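Long-range contact in 2-hydroxyisobutyryl-CoA synthetase (Aquincola tertiaricarbonis, PDB 6HDY), which belongs to the ANL superfamily, pairing a large AMP-binding domain with a smaller C-terminal domain: residues A[433-438]-A[450-455]. Residues are numbered along the deposited sequence; the frame is centred on the assembly and turned at random.
Sequences TFRTEA and AKVELV
V452 meets R435 and A438 where strand 450-454 packs against helix 428-446; the axes of the two short segments approach to 8.1 Å and run roughly antiparallel, at 151°. The two methyls of V452 diverge over the helix: CG1, anti to the backbone N, lies 3.8 Å from R435 CG, whereas V452 CG2 lies 4.3 Å from A438 CB. S439, one residue further along the helix, also touches this valine, and V417 of the adjacent strand touches it too.

The carbonyl of V452 takes the polar part of the contact. R435 NH1 donates to V452 O at 2.8 Å with an N-H...O angle of 160°, and the oxygen lies in the guanidinium plane, so the group is met at its edge. The R435 chain runs extended through chi1 and chi2 and bends at chi3 (63°), which brings NH1 to this oxygen. NE of R435 forms a salt bridge with E432 OE1, giving the guanidinium a second point of attachment.

E453 turns to the other side of the strand, toward R416 and helix 474-486. L454 again faces helix 428-446 and fits between two side chains: its CG is 3.7 Å from R435 CG, while its CD2 approaches the edge of the F434 ring, 3.6 Å from CD2 of that phenylalanine. One face of the same ring receives A438 CB.

The contact thus joins an outermost strand of the mixed sheet in the C-terminal domain to the helix preceding it. R435 serves both chemistries: its methylene chain packs against V452 and L454, while its charged end binds a main-chain carbonyl, and E432 probably offsets part of that charge.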
ATOM      1  N   THR A 433     -13.968 -24.292  34.633  1.00 57.32           N
ATOM      2  CA  THR A 433     -13.552 -23.331  35.665  1.00 58.50           C
ATOM      3  C   THR A 433     -13.276 -21.950  35.028  1.00 62.19           C
ATOM      4  O   THR A 433     -13.550 -20.918  35.653  1.00 63.49           O
ATOM      5  CB  THR A 433     -12.326 -23.885  36.424  1.00 62.60           C
ATOM      6  OG1 THR A 433     -12.690 -25.115  37.067  1.00 64.03           O
ATOM      7  CG2 THR A 433     -11.757 -22.902  37.454  1.00 60.90           C
ATOM      8  N   PHE A 434     -12.728 -21.932  33.797  1.00 55.91           N
ATOM      9  CA  PHE A 434     -12.458 -20.671  33.125  1.00 53.82           C
ATOM     10  C   PHE A 434     -13.767 -20.025  32.638  1.00 56.13           C
ATOM     11  O   PHE A 434     -13.963 -18.826  32.862  1.00 56.09           O
ATOM     12  CB  PHE A 434     -11.406 -20.808  32.003  1.00 54.54           C
ATOM     13  CG  PHE A 434     -11.347 -19.565  31.144  1.00 53.63           C
ATOM     14  CD1 PHE A 434     -10.774 -18.391  31.629  1.00 57.27           C
ATOM     15  CD2 PHE A 434     -11.960 -19.534  29.898  1.00 52.40           C
ATOM     16  CE1 PHE A 434     -10.821 -17.210  30.881  1.00 55.97           C
ATOM     17  CE2 PHE A 434     -11.979 -18.360  29.141  1.00 53.77           C
ATOM     18  CZ  PHE A 434     -11.410 -17.206  29.638  1.00 52.24           C
ATOM     19  N   ARG A 435     -14.649 -20.818  31.983  1.00 51.37           N
ATOM     20  CA  ARG A 435     -15.966 -20.394  31.477  1.00 50.80           C
ATOM     21  C   ARG A 435     -16.799 -19.688  32.571  1.00 57.03           C
ATOM     22  O   ARG A 435     -17.328 -18.606  32.320  1.00 56.33           O
ATOM     23  CB  ARG A 435     -16.747 -21.591  30.898  1.00 49.66           C
ATOM     24  CG  ARG A 435     -17.858 -21.195  29.920  1.00 49.45           C
ATOM     25  CD  ARG A 435     -18.689 -22.379  29.446  1.00 46.76           C
ATOM     26  NE  ARG A 435     -19.405 -23.010  30.560  1.00 52.19           N
ATOM     27  CZ  ARG A 435     -20.591 -22.618  31.013  1.00 73.04           C
ATOM     28  NH1 ARG A 435     -21.231 -21.606  30.436  1.00 58.39           N
ATOM     29  NH2 ARG A 435     -21.156 -23.245  32.040  1.00 64.08           N
ATOM     30  N   THR A 436     -16.853 -20.272  33.786  1.00 55.71           N
ATOM     31  CA  THR A 436     -17.564 -19.716  34.943  1.00 57.28           C
ATOM     32  C   THR A 436     -16.876 -18.441  35.474  1.00 62.92           C
ATOM     33  O   THR A 436     -17.563 -17.467  35.791  1.00 63.20           O
ATOM     34  CB  THR A 436     -17.794 -20.785  36.036  1.00 64.30           C
ATOM     35  OG1 THR A 436     -16.542 -21.236  36.568  1.00 71.15           O
ATOM     36  CG2 THR A 436     -18.599 -21.962  35.533  1.00 57.66           C
ATOM     37  N   GLU A 437     -15.536 -18.444  35.556  1.00 60.50           N
ATOM     38  CA  GLU A 437     -14.775 -17.276  36.026  1.00 62.37           C
ATOM     39  C   GLU A 437     -14.864 -16.063  35.072  1.00 62.96           C
ATOM     40  O   GLU A 437     -14.907 -14.923  35.548  1.00 63.55           O
ATOM     41  CB  GLU A 437     -13.320 -17.643  36.334  1.00 65.59           C
ATOM     42  CG  GLU A 437     -12.974 -17.489  37.805  1.00 85.77           C
ATOM     43  CD  GLU A 437     -12.647 -16.069  38.235  1.00117.01           C
ATOM     44  OE1 GLU A 437     -13.594 -15.297  38.511  1.00109.71           O
ATOM     45  OE2 GLU A 437     -11.444 -15.729  38.296  1.00119.68           O
ATOM     46  N   ALA A 438     -14.895 -16.315  33.739  1.00 55.99           N
ATOM     47  CA  ALA A 438     -15.057 -15.281  32.703  1.00 53.21           C
ATOM     48  C   ALA A 438     -16.441 -14.635  32.895  1.00 58.18           C
ATOM     49  O   ALA A 438     -16.522 -13.415  33.008  1.00 58.84           O
ATOM     50  CB  ALA A 438     -14.952 -15.896  31.310  1.00 50.94           C
ATOM     51  N   ALA A 450     -24.059 -12.520  32.364  1.00 59.54           N
ATOM     52  CA  ALA A 450     -23.278 -12.850  31.188  1.00 56.30           C
ATOM     53  C   ALA A 450     -23.179 -14.355  30.988  1.00 59.46           C
ATOM     54  O   ALA A 450     -22.598 -15.048  31.821  1.00 61.08           O
ATOM     55  CB  ALA A 450     -21.895 -12.227  31.283  1.00 56.25           C
ATOM     56  N   LYS A 451     -23.794 -14.861  29.908  1.00 52.98           N
ATOM     57  CA  LYS A 451     -23.724 -16.259  29.495  1.00 51.34           C
ATOM     58  C   LYS A 451     -22.472 -16.416  28.599  1.00 51.84           C
ATOM     59  O   LYS A 451     -22.325 -15.681  27.616  1.00 50.85           O
ATOM     60  CB  LYS A 451     -24.979 -16.665  28.722  1.00 53.84           C
ATOM     61  CG  LYS A 451     -26.139 -17.096  29.603  1.00 67.90           C
ATOM     62  CD  LYS A 451     -27.332 -17.545  28.762  1.00 76.45           C
ATOM     63  CE  LYS A 451     -28.377 -18.261  29.591  1.00 87.90           C
ATOM     64  NZ  LYS A 451     -29.579 -18.590  28.788  1.00 90.77           N
ATOM     65  N   VAL A 452     -21.565 -17.345  28.960  1.00 46.30           N
ATOM     66  CA  VAL A 452     -20.335 -17.618  28.217  1.00 43.88           C
ATOM     67  C   VAL A 452     -20.378 -19.003  27.569  1.00 49.01           C
ATOM     68  O   VAL A 452     -20.623 -19.995  28.241  1.00 49.61           O
ATOM     69  CB  VAL A 452     -19.053 -17.446  29.085  1.00 47.59           C
ATOM     70  CG1 VAL A 452     -17.778 -17.723  28.274  1.00 46.10           C
ATOM     71  CG2 VAL A 452     -18.981 -16.063  29.728  1.00 47.69           C
ATOM     72  N   GLU A 453     -20.116 -19.063  26.271  1.00 45.94           N
ATOM     73  CA  GLU A 453     -19.949 -20.315  25.545  1.00 46.61           C
ATOM     74  C   GLU A 453     -18.452 -20.344  25.174  1.00 49.13           C
ATOM     75  O   GLU A 453     -17.954 -19.355  24.627  1.00 46.84           O
ATOM     76  CB  GLU A 453     -20.804 -20.354  24.259  1.00 48.19           C
ATOM     77  CG  GLU A 453     -20.720 -21.697  23.538  1.00 60.75           C
ATOM     78  CD  GLU A 453     -20.961 -21.723  22.039  1.00 79.93           C
ATOM     79  OE1 GLU A 453     -21.061 -22.838  21.477  1.00 89.30           O
ATOM     80  OE2 GLU A 453     -21.025 -20.640  21.418  1.00 59.30           O
ATOM     81  N   LEU A 454     -17.733 -21.435  25.503  1.00 45.91           N
ATOM     82  CA  LEU A 454     -16.328 -21.523  25.109  1.00 45.50           C
ATOM     83  C   LEU A 454     -16.243 -22.083  23.707  1.00 49.44           C
ATOM     84  O   LEU A 454     -17.009 -22.990  23.346  1.00 51.22           O
ATOM     85  CB  LEU A 454     -15.483 -22.434  26.029  1.00 47.29           C
ATOM     86  CG  LEU A 454     -15.188 -21.986  27.461  1.00 51.81           C
ATOM     87  CD1 LEU A 454     -14.386 -23.045  28.183  1.00 53.09           C
ATOM     88  CD2 LEU A 454     -14.460 -20.647  27.501  1.00 51.51           C
ATOM     89  N   VAL A 455     -15.295 -21.555  22.922  1.00 42.79           N
ATOM     90  CA  VAL A 455     -14.984 -22.049  21.585  1.00 41.80           C
ATOM     91  C   VAL A 455     -13.538 -22.588  21.626  1.00 45.33           C
ATOM     92  O   VAL A 455     -12.792 -22.279  22.558  1.00 43.06           O
ATOM     93  CB  VAL A 455     -15.215 -21.027  20.435  1.00 44.37           C
ATOM     94  CG1 VAL A 455     -16.697 -20.697  20.265  1.00 43.77           C
ATOM     95  CG2 VAL A 455     -14.365 -19.763  20.601  1.00 42.27           C
TER